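Local atomic coordinates of vacuolar protein sorting protein 36 (Saccharomyces cerevisiae, PDB entry 2CAY), a protein that serves as an ESCRT-II subunit in sorting cargo into multivesicular bodies, its PH-type GLUE domain probably binding membrane lipid. Residues D35-L40 / F116-G121; M9-Y14 / D104-T109; P23-G28 / S59-Y64; V15-S20 / Q72-L77. One frame throughout, in Å; residues are numbered along the deposited sequence.

Contact 1 (D35-L40 / F116-G121); sequences DQSVGL and FRKSDG. With SO4 (sulfate ion), chain C.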
loop_
_atom_site.group_PDB
_atom_site.type_symbol
_atom_site.label_atom_id
_atom_site.label_comp_id
_atom_site.label_asym_id
_atom_site.label_seq_id
_atom_site.Cartn_x
_atom_site.Cartn_y
_atom_site.Cartn_z
ATOM N N ASP A 35 -11.429 5.984 -20.405
ATOM C CA ASP A 35 -12.008 4.829 -19.697
ATOM C C ASP A 35 -13.411 5.226 -19.244
ATOM O O ASP A 35 -13.748 6.403 -19.233
ATOM C CB ASP A 35 -11.131 4.439 -18.504
ATOM C CG ASP A 35 -11.134 2.910 -18.189
ATOM O OD1 ASP A 35 -10.187 2.492 -17.496
ATOM O OD2 ASP A 35 -12.067 2.134 -18.563
ATOM N N GLN A 36 -14.203 4.240 -18.876
ATOM C CA GLN A 36 -15.639 4.364 -18.607
ATOM C C GLN A 36 -15.922 4.018 -17.148
ATOM O O GLN A 36 -15.126 3.296 -16.498
ATOM C CB GLN A 36 -16.428 3.383 -19.492
ATOM C CG GLN A 36 -16.519 3.753 -20.974
ATOM C CD GLN A 36 -15.273 3.390 -21.735
ATOM O OE1 GLN A 36 -14.547 2.450 -21.363
ATOM N NE2 GLN A 36 -15.003 4.130 -22.813
ATOM N N SER A 37 -17.063 4.514 -16.658
ATOM C CA SER A 37 -17.598 4.201 -15.321
ATOM C C SER A 37 -16.616 4.564 -14.194
ATOM O O SER A 37 -16.340 3.749 -13.302
ATOM C CB SER A 37 -17.967 2.722 -15.211
ATOM O OG SER A 37 -18.909 2.323 -16.191
ATOM N N VAL A 38 -16.116 5.787 -14.237
ATOM C CA VAL A 38 -15.177 6.291 -13.232
ATOM C C VAL A 38 -15.944 7.246 -12.322
ATOM O O VAL A 38 -16.863 7.967 -12.792
ATOM C CB VAL A 38 -13.977 6.981 -13.928
ATOM C CG1 VAL A 38 -13.098 7.735 -12.929
ATOM C CG2 VAL A 38 -13.160 5.939 -14.713
ATOM N N GLY A 39 -15.622 7.196 -11.024
ATOM C CA GLY A 39 -16.146 8.135 -10.034
ATOM C C GLY A 39 -15.002 8.964 -9.481
ATOM O O GLY A 39 -13.819 8.535 -9.514
ATOM N N LEU A 40 -15.335 10.147 -8.964
ATOM C CA LEU A 40 -14.322 11.086 -8.464
ATOM C C LEU A 40 -14.318 11.145 -6.957
ATOM O O LEU A 40 -15.380 10.984 -6.331
ATOM C CB LEU A 40 -14.559 12.492 -9.033
ATOM C CG LEU A 40 -14.584 12.671 -10.553
ATOM C CD1 LEU A 40 -14.748 14.190 -10.911
ATOM C CD2 LEU A 40 -13.312 12.068 -11.244
ATOM N N PHE A 116 -12.045 3.386 -10.466
ATOM C CA PHE A 116 -12.410 2.629 -11.685
ATOM C C PHE A 116 -13.390 1.479 -11.447
ATOM O O PHE A 116 -12.980 0.406 -11.014
ATOM C CB PHE A 116 -11.170 2.106 -12.426
ATOM C CG PHE A 116 -10.205 3.187 -12.846
ATOM C CD1 PHE A 116 -10.299 3.759 -14.125
ATOM C CD2 PHE A 116 -9.229 3.635 -11.979
ATOM C CE1 PHE A 116 -9.422 4.775 -14.535
ATOM C CE2 PHE A 116 -8.315 4.646 -12.385
ATOM C CZ PHE A 116 -8.434 5.215 -13.664
ATOM N N ARG A 117 -14.661 1.663 -11.799
ATOM C CA ARG A 117 -15.688 0.665 -11.426
ATOM C C ARG A 117 -15.894 -0.461 -12.443
ATOM O O ARG A 117 -16.503 -1.482 -12.121
ATOM C CB ARG A 117 -17.041 1.321 -11.109
ATOM C CG ARG A 117 -17.160 1.875 -9.692
ATOM C CD ARG A 117 -16.189 3.026 -9.459
ATOM N NE ARG A 117 -16.343 3.624 -8.127
ATOM C CZ ARG A 117 -17.084 4.699 -7.836
ATOM N NH1 ARG A 117 -17.820 5.286 -8.763
ATOM N NH2 ARG A 117 -17.104 5.170 -6.593
ATOM N N LYS A 118 -15.409 -0.287 -13.650
ATOM C CA LYS A 118 -15.639 -1.286 -14.696
ATOM C C LYS A 118 -14.366 -1.697 -15.424
ATOM O O LYS A 118 -14.432 -2.363 -16.456
ATOM C CB LYS A 118 -16.674 -0.782 -15.731
ATOM C CG LYS A 118 -18.137 -0.749 -15.236
ATOM C CD LYS A 118 -18.641 -2.040 -14.606
ATOM C CE LYS A 118 -20.131 -1.881 -14.192
ATOM N NZ LYS A 118 -20.529 -2.804 -13.058
ATOM N N SER A 119 -13.218 -1.299 -14.898
ATOM C CA SER A 119 -11.901 -1.688 -15.452
ATOM C C SER A 119 -10.908 -1.698 -14.303
ATOM O O SER A 119 -11.232 -1.236 -13.228
ATOM C CB SER A 119 -11.432 -0.724 -16.540
ATOM O OG SER A 119 -10.952 0.490 -15.973
ATOM N N ASP A 120 -9.707 -2.242 -14.509
ATOM C CA ASP A 120 -8.697 -2.179 -13.445
ATOM C C ASP A 120 -7.982 -0.836 -13.454
ATOM O O ASP A 120 -7.130 -0.581 -12.614
ATOM C CB ASP A 120 -7.684 -3.333 -13.581
ATOM C CG ASP A 120 -7.042 -3.399 -14.964
ATOM O OD1 ASP A 120 -6.903 -2.356 -15.648
ATOM O OD2 ASP A 120 -6.685 -4.533 -15.372
ATOM N N GLY A 121 -8.319 0.019 -14.423
ATOM C CA GLY A 121 -7.700 1.351 -14.516
ATOM C C GLY A 121 -6.211 1.373 -14.871
ATOM O O GLY A 121 -5.581 2.409 -14.831
HETATM S S SO4 C . -15.018 2.593 -4.708
HETATM O O1 SO4 C . -14.946 3.994 -5.081
HETATM O O2 SO4 C . -15.699 1.816 -5.744
HETATM O O3 SO4 C . -15.816 2.521 -3.471
HETATM O O4 SO4 C . -13.720 1.992 -4.545
HETATM O O HOH W 1 -13.590 1.738 -14.895
HETATM O O HOH W 2 -18.695 4.516 -11.467
#
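The ring of Phe116 carries Gly121 CA on one face, centred 3.4 Å above the plane, while Val38 CG2 and Asp35 OD1 approach obliquely and a water lies in plane at the edge. Val38 and Phe116, a non-hydrogen-bonded antiparallel pair, run side by side, with Val38 CG2 3.6 Å from Phe116 CD1. The guanidinium of Arg117 passes Gly39 CA obliquely and turns its edge to a sulfate: NH2 donates to O1 at 2.9 Å and NE to O2, with a second, weak bond from NE to O1. On the backbone, Arg117 N bonds to Ser37 O at 3.1 Å. Ser119 OG donates to Asp35 OD1 at 2.6 Å, on the syn side and 28° out of the carboxylate plane; Asp35 OD2 accepts from the backbone N of Gln36. With chi1 at 76°, Ser119 OG sits between its own N and carbonyl carbon, where it also accepts from Gly121 N, an ST turn. With an alanine at Asp35, Ser119 OG would probably lose its carboxylate acceptor and be freer to turn, and Gln36 N would lose its mate. Gly121 occupies the N-cap position just before helix 122-137; the contact lies at the passage from the last strand to the C-terminal helix of a PH fold. The sulfate, probably from the crystallisation liquor, is also held by Tyr41, Ser95, Arg97 and Ser115, an anion pocket consistent with binding of a lipid phosphate.

Contact 2 (M9-Y14 / D104-T109); sequences MEYWHY and DPSSST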
loop_
_atom_site.group_PDB
_atom_site.type_symbol
_atom_site.label_atom_id
_atom_site.label_comp_id
_atom_site.label_asym_id
_atom_site.label_seq_id
_atom_site.Cartn_x
_atom_site.Cartn_y
_atom_site.Cartn_z
ATOM N N MET A 9 -13.335 22.591 -6.260
ATOM C CA MET A 9 -13.378 23.524 -7.387
ATOM C C MET A 9 -12.186 24.482 -7.459
ATOM O O MET A 9 -12.067 25.253 -8.420
ATOM C CB MET A 9 -14.712 24.292 -7.435
ATOM C CG MET A 9 -15.923 23.452 -7.888
ATOM S SD MET A 9 -15.740 22.580 -9.480
ATOM C CE MET A 9 -15.546 23.940 -10.652
ATOM N N GLU A 10 -11.293 24.426 -6.470
ATOM C CA GLU A 10 -10.051 25.197 -6.538
ATOM C C GLU A 10 -9.165 24.606 -7.629
ATOM O O GLU A 10 -8.444 25.324 -8.325
ATOM C CB GLU A 10 -9.322 25.168 -5.198
ATOM C CG GLU A 10 -7.982 25.919 -5.192
ATOM C CD GLU A 10 -7.132 25.641 -3.952
ATOM O OE1 GLU A 10 -7.697 25.425 -2.844
ATOM O OE2 GLU A 10 -5.885 25.645 -4.088
ATOM N N TYR A 11 -9.255 23.287 -7.787
ATOM C CA TYR A 11 -8.385 22.539 -8.680
ATOM C C TYR A 11 -9.094 22.133 -9.990
ATOM O O TYR A 11 -8.467 22.066 -11.037
ATOM C CB TYR A 11 -7.862 21.300 -7.941
ATOM C CG TYR A 11 -7.324 21.591 -6.542
ATOM C CD1 TYR A 11 -6.004 22.042 -6.354
ATOM C CD2 TYR A 11 -8.137 21.420 -5.402
ATOM C CE1 TYR A 11 -5.493 22.311 -5.052
ATOM C CE2 TYR A 11 -7.640 21.692 -4.095
ATOM C CZ TYR A 11 -6.318 22.134 -3.928
ATOM O OH TYR A 11 -5.825 22.394 -2.643
ATOM N N TRP A 12 -10.389 21.855 -9.915
ATOM C CA TRP A 12 -11.151 21.433 -11.074
ATOM C C TRP A 12 -11.738 22.661 -11.799
ATOM O O TRP A 12 -12.020 23.688 -11.167
ATOM C CB TRP A 12 -12.275 20.487 -10.658
ATOM C CG TRP A 12 -11.893 19.029 -10.239
ATOM C CD1 TRP A 12 -11.796 18.545 -8.950
ATOM C CD2 TRP A 12 -11.658 17.892 -11.105
ATOM N NE1 TRP A 12 -11.492 17.206 -8.966
ATOM C CE2 TRP A 12 -11.395 16.774 -10.266
ATOM C CE3 TRP A 12 -11.623 17.716 -12.489
ATOM C CZ2 TRP A 12 -11.102 15.498 -10.774
ATOM C CZ3 TRP A 12 -11.326 16.436 -13.007
ATOM C CH2 TRP A 12 -11.078 15.342 -12.142
ATOM N N HIS A 13 -11.892 22.573 -13.115
ATOM C CA HIS A 13 -12.567 23.641 -13.875
ATOM C C HIS A 13 -13.718 23.062 -14.708
ATOM O O HIS A 13 -13.753 21.859 -15.023
ATOM C CB HIS A 13 -11.578 24.474 -14.726
ATOM C CG HIS A 13 -10.765 23.661 -15.692
ATOM N ND1 HIS A 13 -11.300 23.095 -16.834
ATOM C CD2 HIS A 13 -9.464 23.287 -15.668
ATOM C CE1 HIS A 13 -10.365 22.406 -17.470
ATOM N NE2 HIS A 13 -9.240 22.517 -16.792
ATOM N N TYR A 14 -14.675 23.917 -15.066
ATOM C CA TYR A 14 -15.815 23.469 -15.858
ATOM C C TYR A 14 -15.324 23.125 -17.280
ATOM O O TYR A 14 -14.422 23.793 -17.817
ATOM C CB TYR A 14 -16.886 24.576 -15.862
ATOM C CG TYR A 14 -18.036 24.326 -16.793
ATOM C CD1 TYR A 14 -19.055 23.431 -16.470
ATOM C CD2 TYR A 14 -18.089 24.977 -18.031
ATOM C CE1 TYR A 14 -20.120 23.209 -17.363
ATOM C CE2 TYR A 14 -19.129 24.753 -18.916
ATOM C CZ TYR A 14 -20.127 23.879 -18.586
ATOM O OH TYR A 14 -21.143 23.700 -19.494
ATOM N N ASP A 104 0.686 22.252 -5.446
ATOM C CA ASP A 104 0.485 23.358 -4.492
ATOM C C ASP A 104 -0.828 23.158 -3.708
ATOM O O ASP A 104 -1.780 23.934 -3.874
ATOM C CB ASP A 104 0.517 24.682 -5.292
ATOM C CG ASP A 104 0.518 25.926 -4.420
ATOM O OD1 ASP A 104 1.125 25.913 -3.326
ATOM O OD2 ASP A 104 -0.087 26.939 -4.865
ATOM N N PRO A 105 -0.910 22.077 -2.880
ATOM C CA PRO A 105 -2.134 21.837 -2.126
ATOM C C PRO A 105 -2.276 22.852 -0.977
ATOM O O PRO A 105 -1.268 23.304 -0.445
ATOM C CB PRO A 105 -1.917 20.432 -1.547
ATOM C CG PRO A 105 -0.462 20.292 -1.421
ATOM C CD PRO A 105 0.095 21.026 -2.621
ATOM N N SER A 106 -3.509 23.191 -0.615
ATOM C CA SER A 106 -3.762 24.183 0.458
ATOM C C SER A 106 -3.663 23.470 1.782
ATOM O O SER A 106 -3.520 24.072 2.862
ATOM C CB SER A 106 -5.179 24.742 0.341
ATOM O OG SER A 106 -5.350 25.396 -0.895
ATOM N N SER A 107 -3.753 22.158 1.679
ATOM C CA SER A 107 -3.742 21.299 2.798
ATOM C C SER A 107 -3.203 19.982 2.248
ATOM O O SER A 107 -3.663 19.473 1.217
ATOM C CB SER A 107 -5.180 21.125 3.291
ATOM O OG SER A 107 -5.224 20.156 4.300
ATOM N N SER A 108 -2.535 18.742 3.224
ATOM C CA SER A 108 -2.207 17.462 2.618
ATOM C C SER A 108 -3.477 16.620 2.500
ATOM O O SER A 108 -3.459 15.503 1.994
ATOM C CB SER A 108 -1.113 16.804 3.435
ATOM O OG SER A 108 0.130 17.384 3.077
ATOM N N THR A 109 -4.601 17.196 2.907
ATOM C CA THR A 109 -5.876 16.527 2.755
ATOM C C THR A 109 -6.438 16.706 1.335
ATOM O O THR A 109 -7.370 16.010 0.934
ATOM C CB THR A 109 -6.905 16.980 3.829
ATOM O OG1 THR A 109 -7.353 18.321 3.559
ATOM C CG2 THR A 109 -6.285 16.887 5.258
#
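Glu10 reaches Ser106 with an extended side chain: CG stands anti to the backbone N (chi1 178°), carrying the carboxylate away from its own backbone. Ser106 OG donates to Glu10 OE1 at 3.1 Å, meeting its syn lone pair, on the side of the other oxygen. On the way the acid crosses Tyr11, its CD 3.6 Å above one face of the ring and offset toward the rim. Tyr11 comes next, and here the phenol does the touching. Ser106 N donates to Tyr11 OH at 3.2 Å, with a fairly straight N-H...O angle of 159°. The same hydroxyl is hydrogen-bonded to Glu110, its stronger partner, and Phe102 stacks on the ring. Asp104 O lies near the ring plane at the edge, while Pro105 CA comes in obliquely, 3.8 Å from Tyr11 OH. In the PH fold these residues lead into the first strand, whereas 104-109 belongs to the loop between the last two strands, in the other sheet; in this construct the two parts of the split domain are joined in that loop. Were Tyr11 a phenylalanine, Ser106 N would probably lose its acceptor and Glu110 its phenolic partner. Trp12 then turns to Leu75 and Leu77, and His13 enters the sheet through backbone bonding with Gly76. Beyond Ser106 the 104-109 loop meets a neighbouring subunit, where Ser107 OG bonds to Glu133 of that copy.

Contact 3 (P23-G28 / S59-Y64); sequences PLLREG and SQRIIY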
loop_
_atom_site.group_PDB
_atom_site.type_symbol
_atom_site.label_atom_id
_atom_site.label_comp_id
_atom_site.label_asym_id
_atom_site.label_seq_id
_atom_site.Cartn_x
_atom_site.Cartn_y
_atom_site.Cartn_z
ATOM N N PRO A 23 -16.130 15.999 -25.219
ATOM C CA PRO A 23 -15.539 17.256 -24.720
ATOM C C PRO A 23 -15.054 18.155 -25.850
ATOM O O PRO A 23 -14.573 17.663 -26.877
ATOM C CB PRO A 23 -14.356 16.792 -23.851
ATOM C CG PRO A 23 -14.034 15.409 -24.339
ATOM C CD PRO A 23 -15.301 14.817 -24.896
ATOM N N LEU A 24 -15.190 19.462 -25.654
ATOM C CA LEU A 24 -14.710 20.438 -26.617
ATOM C C LEU A 24 -13.308 20.825 -26.189
ATOM O O LEU A 24 -13.112 21.415 -25.132
ATOM C CB LEU A 24 -15.646 21.669 -26.663
ATOM C CG LEU A 24 -17.115 21.355 -27.004
ATOM C CD1 LEU A 24 -17.967 22.617 -27.080
ATOM C CD2 LEU A 24 -17.224 20.571 -28.293
ATOM N N LEU A 25 -12.331 20.457 -27.005
ATOM C CA LEU A 25 -10.927 20.518 -26.616
ATOM C C LEU A 25 -10.267 21.792 -27.106
ATOM O O LEU A 25 -10.737 22.431 -28.064
ATOM C CB LEU A 25 -10.205 19.272 -27.130
ATOM C CG LEU A 25 -10.068 17.987 -26.271
ATOM C CD1 LEU A 25 -10.889 17.884 -24.992
ATOM C CD2 LEU A 25 -10.155 16.713 -27.092
ATOM N N ARG A 26 -9.180 22.158 -26.439
ATOM C CA ARG A 26 -8.448 23.362 -26.775
ATOM C C ARG A 26 -7.640 23.198 -28.059
ATOM O O ARG A 26 -7.407 22.069 -28.517
ATOM C CB ARG A 26 -7.603 23.800 -25.577
ATOM C CG ARG A 26 -8.497 23.959 -24.351
ATOM C CD ARG A 26 -7.892 24.741 -23.209
ATOM N NE ARG A 26 -6.862 24.002 -22.506
ATOM C CZ ARG A 26 -6.752 23.867 -21.179
ATOM N NH1 ARG A 26 -7.615 24.397 -20.323
ATOM N NH2 ARG A 26 -5.742 23.168 -20.708
ATOM N N GLU A 27 -7.246 24.318 -28.665
ATOM C CA GLU A 27 -6.449 24.260 -29.877
ATOM C C GLU A 27 -5.207 23.391 -29.658
ATOM O O GLU A 27 -4.437 23.605 -28.715
ATOM C CB GLU A 27 -6.066 25.666 -30.364
ATOM C CG GLU A 27 -5.213 25.671 -31.644
ATOM C CD GLU A 27 -5.495 26.873 -32.563
ATOM O OE1 GLU A 27 -6.672 27.343 -32.648
ATOM O OE2 GLU A 27 -4.532 27.335 -33.222
ATOM N N GLY A 28 -5.030 22.391 -30.515
ATOM C CA GLY A 28 -3.841 21.539 -30.445
ATOM C C GLY A 28 -3.863 20.534 -29.290
ATOM O O GLY A 28 -2.913 19.776 -29.101
ATOM N N SER A 59 -3.311 15.400 -23.890
ATOM C CA SER A 59 -2.002 15.978 -23.794
ATOM C C SER A 59 -1.869 17.078 -22.698
ATOM O O SER A 59 -0.776 17.343 -22.250
ATOM C CB SER A 59 -1.587 16.573 -25.181
ATOM O OG SER A 59 -2.638 17.328 -25.795
ATOM N N GLN A 60 -2.971 17.691 -22.282
ATOM C CA GLN A 60 -2.927 18.806 -21.341
ATOM C C GLN A 60 -3.696 18.568 -20.060
ATOM O O GLN A 60 -3.425 19.231 -19.069
ATOM C CB GLN A 60 -3.548 20.056 -21.988
ATOM C CG GLN A 60 -2.813 20.524 -23.251
ATOM C CD GLN A 60 -3.444 21.771 -23.835
ATOM O OE1 GLN A 60 -4.144 22.497 -23.144
ATOM N NE2 GLN A 60 -3.195 22.021 -25.120
ATOM N N ARG A 61 -4.706 17.706 -20.106
ATOM C CA ARG A 61 -5.720 17.638 -19.025
ATOM C C ARG A 61 -6.177 16.216 -18.722
ATOM O O ARG A 61 -6.066 15.329 -19.568
ATOM C CB ARG A 61 -6.966 18.468 -19.386
ATOM C CG ARG A 61 -6.694 19.997 -19.429
ATOM C CD ARG A 61 -7.985 20.799 -19.553
ATOM N NE ARG A 61 -8.564 20.691 -20.890
ATOM C CZ ARG A 61 -9.744 21.215 -21.228
ATOM N NH1 ARG A 61 -10.483 21.861 -20.328
ATOM N NH2 ARG A 61 -10.199 21.084 -22.472
ATOM N N ILE A 62 -6.758 16.036 -17.536
ATOM C CA ILE A 62 -7.642 14.915 -17.263
ATOM C C ILE A 62 -9.049 15.485 -17.205
ATOM O O ILE A 62 -9.301 16.486 -16.508
ATOM C CB ILE A 62 -7.285 14.204 -15.909
ATOM C CG1 ILE A 62 -5.942 13.471 -16.031
ATOM C CG2 ILE A 62 -8.420 13.248 -15.504
ATOM C CD1 ILE A 62 -5.161 13.270 -14.642
ATOM N N ILE A 63 -9.967 14.858 -17.922
ATOM C CA ILE A 63 -11.312 15.374 -18.057
ATOM C C ILE A 63 -12.338 14.353 -17.653
ATOM O O ILE A 63 -12.328 13.229 -18.126
ATOM C CB ILE A 63 -11.581 15.832 -19.509
ATOM C CG1 ILE A 63 -10.657 17.016 -19.895
ATOM C CG2 ILE A 63 -13.105 16.153 -19.714
ATOM C CD1 ILE A 63 -10.640 17.284 -21.416
ATOM N N TYR A 64 -13.234 14.739 -16.760
ATOM C CA TYR A 64 -14.349 13.880 -16.364
ATOM C C TYR A 64 -15.621 14.313 -17.084
ATOM O O TYR A 64 -16.045 15.470 -16.925
ATOM C CB TYR A 64 -14.527 13.929 -14.836
ATOM C CG TYR A 64 -15.807 13.302 -14.333
ATOM C CD1 TYR A 64 -15.865 11.933 -13.981
ATOM C CD2 TYR A 64 -16.973 14.068 -14.223
ATOM C CE1 TYR A 64 -17.051 11.364 -13.545
ATOM C CE2 TYR A 64 -18.163 13.501 -13.786
ATOM C CZ TYR A 64 -18.185 12.155 -13.451
ATOM O OH TYR A 64 -19.359 11.607 -13.022
HETATM O O HOH W 3 -1.169 19.770 -26.294
#
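Arg26 holds Gln60 side-on, with two nitrogens on one oxygen: NH2 donates to Gln60 OE1 at 3.0 Å and NE to the same atom at 3.2 Å. OE1 lies in the guanidinium plane, and the amide is nearly coplanar with it, 26° away. The pairing holds the guanidinium of Arg26 flat over that of Arg61, an offset stack with centres 4.0 Å apart and planes at 18°. Arg61 NE sits over the centre of Arg26's face. The other face of Arg61 is covered near its rim by Ile63 CD1, which in turn meets Leu25 CD1 at 3.6 Å. A bend at chi3 (-73°) in both arginines brings the flat ends over one another. Two like charges this close would be costly alone, but Arg26 NH2 also forms a salt bridge with Glu78 and Arg61 NE one with Glu29, which probably offsets the repulsion. Farther out, a water joins Ser59 OG, bonded also to Lys30 N, with Gln60 NE2 and, weakly, Gly28 O. The loop 23-28, between strands 13-14 and 31-35, thus runs alongside the start of strand 61-66 in nearly the opposite direction, and that strand is flanked in the sheet by strands 53-58 and 75-78.

Contact 4 (V15-S20 / Q72-L77); sequences VETTSS and QNSLGL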
loop_
_atom_site.group_PDB
_atom_site.type_symbol
_atom_site.label_atom_id
_atom_site.label_comp_id
_atom_site.label_asym_id
_atom_site.label_seq_id
_atom_site.Cartn_x
_atom_site.Cartn_y
_atom_site.Cartn_z
ATOM N N VAL A 15 -15.885 22.063 -17.852
ATOM C CA VAL A 15 -15.565 21.624 -19.229
ATOM C C VAL A 15 -16.875 21.563 -20.046
ATOM O O VAL A 15 -17.852 20.969 -19.607
ATOM C CB VAL A 15 -14.848 20.214 -19.259
ATOM C CG1 VAL A 15 -14.807 19.644 -20.685
ATOM C CG2 VAL A 15 -13.429 20.331 -18.736
ATOM N N GLU A 16 -16.876 22.180 -21.228
ATOM C CA GLU A 16 -18.035 22.129 -22.127
ATOM C C GLU A 16 -17.966 20.859 -22.942
ATOM O O GLU A 16 -16.867 20.420 -23.319
ATOM C CB GLU A 16 -18.015 23.323 -23.095
ATOM C CG GLU A 16 -18.130 24.712 -22.462
ATOM C CD GLU A 16 -18.227 25.816 -23.536
ATOM O OE1 GLU A 16 -18.734 25.523 -24.636
ATOM O OE2 GLU A 16 -17.776 26.948 -23.303
ATOM N N THR A 17 -19.127 20.277 -23.217
ATOM C CA THR A 17 -19.240 19.114 -24.089
ATOM C C THR A 17 -20.351 19.281 -25.144
ATOM O O THR A 17 -21.222 20.152 -25.018
ATOM C CB THR A 17 -19.592 17.848 -23.296
ATOM O OG1 THR A 17 -20.974 17.890 -22.919
ATOM C CG2 THR A 17 -18.711 17.702 -22.059
ATOM N N THR A 18 -20.319 18.441 -26.176
ATOM C CA THR A 18 -21.457 18.325 -27.074
ATOM C C THR A 18 -22.632 17.665 -26.343
ATOM O O THR A 18 -22.502 17.122 -25.235
ATOM C CB THR A 18 -21.093 17.534 -28.352
ATOM O OG1 THR A 18 -20.894 16.149 -28.008
ATOM C CG2 THR A 18 -19.819 18.091 -28.997
ATOM N N SER A 19 -23.813 17.740 -26.943
ATOM C CA SER A 19 -24.985 17.079 -26.383
ATOM C C SER A 19 -24.716 15.588 -26.107
ATOM O O SER A 19 -25.153 15.033 -25.081
ATOM C CB SER A 19 -26.167 17.262 -27.352
ATOM O OG SER A 19 -25.703 17.240 -28.710
ATOM N N SER A 20 -23.961 14.956 -27.001
ATOM C CA SER A 20 -23.646 13.524 -26.889
ATOM C C SER A 20 -22.535 13.180 -25.867
ATOM O O SER A 20 -22.243 12.006 -25.630
ATOM C CB SER A 20 -23.326 12.954 -28.275
ATOM O OG SER A 20 -22.174 13.562 -28.827
ATOM N N GLN A 72 -23.453 19.831 -18.040
ATOM C CA GLN A 72 -23.506 20.573 -16.777
ATOM C C GLN A 72 -22.420 20.159 -15.779
ATOM O O GLN A 72 -21.816 21.001 -15.107
ATOM C CB GLN A 72 -24.844 20.327 -16.079
ATOM C CG GLN A 72 -26.035 21.003 -16.708
ATOM C CD GLN A 72 -27.290 20.698 -15.927
ATOM O OE1 GLN A 72 -27.433 21.124 -14.777
ATOM N NE2 GLN A 72 -28.201 19.937 -16.533
ATOM N N ASN A 73 -22.215 18.851 -15.660
ATOM C CA ASN A 73 -21.436 18.291 -14.545
ATOM C C ASN A 73 -20.054 17.719 -14.919
ATOM O O ASN A 73 -19.409 17.029 -14.129
ATOM C CB ASN A 73 -22.296 17.286 -13.779
ATOM C CG ASN A 73 -23.513 17.952 -13.093
ATOM O OD1 ASN A 73 -23.633 19.178 -13.090
ATOM N ND2 ASN A 73 -24.401 17.147 -12.519
ATOM N N SER A 74 -19.581 18.065 -16.100
ATOM C CA SER A 74 -18.227 17.699 -16.534
ATOM C C SER A 74 -17.137 18.640 -15.999
ATOM O O SER A 74 -17.365 19.862 -15.804
ATOM C CB SER A 74 -18.182 17.583 -18.064
ATOM O OG SER A 74 -19.131 16.614 -18.481
ATOM N N LEU A 75 -15.962 18.069 -15.742
ATOM C CA LEU A 75 -14.859 18.776 -15.063
ATOM C C LEU A 75 -13.506 18.475 -15.676
ATOM O O LEU A 75 -13.302 17.390 -16.241
ATOM C CB LEU A 75 -14.815 18.408 -13.570
ATOM C CG LEU A 75 -15.975 18.819 -12.654
ATOM C CD1 LEU A 75 -15.840 18.107 -11.312
ATOM C CD2 LEU A 75 -16.009 20.365 -12.500
ATOM N N GLY A 76 -12.580 19.412 -15.545
ATOM C CA GLY A 76 -11.234 19.271 -16.048
ATOM C C GLY A 76 -10.200 19.594 -14.988
ATOM O O GLY A 76 -10.430 20.434 -14.108
ATOM N N LEU A 77 -9.069 18.908 -15.066
ATOM C CA LEU A 77 -7.923 19.171 -14.229
ATOM C C LEU A 77 -6.702 19.414 -15.124
ATOM O O LEU A 77 -6.456 18.625 -16.045
ATOM C CB LEU A 77 -7.708 17.883 -13.367
ATOM C CG LEU A 77 -7.187 17.844 -11.933
ATOM C CD1 LEU A 77 -8.078 18.637 -10.975
ATOM C CD2 LEU A 77 -7.144 16.428 -11.465
HETATM O O HOH W 4 -20.266 20.056 -18.137
#
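Val15 gives the largest share of this contact, laying its CG2 methyl on the backbone of the opposing strand. Val15 CG2 comes within 3.4 Å of Gly76 N and also rests against the carbonyl carbon of Leu75. With CG1 anti to the backbone N (chi1 167°), the other methyl is left beside that N, on the side where it meets the strand. Glycine suits position 76, beneath this methyl: a CB there would fall only 2.8 Å from Val15 CG2, a clash. Ser74 is the main partner in return. Its carbonyl accepts a weak bond from Val15 N, 3.4 Å from Ser74 O, and a water closes the other half of the pairing, donating to Val15 O at 3.0 Å and accepting from Ser74 N at 2.9 Å. The direct bond thus gives way to a bridged one as the two chains begin to part. The hydroxyl of Ser74 is occupied elsewhere, with Pro70 O and Asp66 N, which fixes its rotation; across the contact it meets only a methyl, Thr17 CG2, at 3.8 Å. Thr17 keeps its own hydroxyl for Thr18 O and leans its side chain on Pro70, Thr71 and Ile65. One weak direct bond and one water bridge are consistent with the pairing ending here, where the short edge strand 13-14 leaves strand 75-78 in the PH fold's first sheet.

Contacts 3 and 4 are neighbours, centres about 10 Å apart, tied where strands 61-66 and 75-78 pair: Tyr64 N to Leu75 O (2.7 Å) and Ile62 O to Leu77 N are probable hydrogen bonds. Contact 2 joins the same sheet through His13 O and Gly76 N, 2.8 Å apart. Contact 1 belongs mainly to the other sheet, its centre about 22 Å from that of contact 2, on the opposite side of the chain's centre. Leu40 spans the core between them: its CD1 lies 3.9 Å from Trp12 CZ2 and also touches Tyr64 and Leu75. Of the four, contact 1 holds the sulfate, through Arg117.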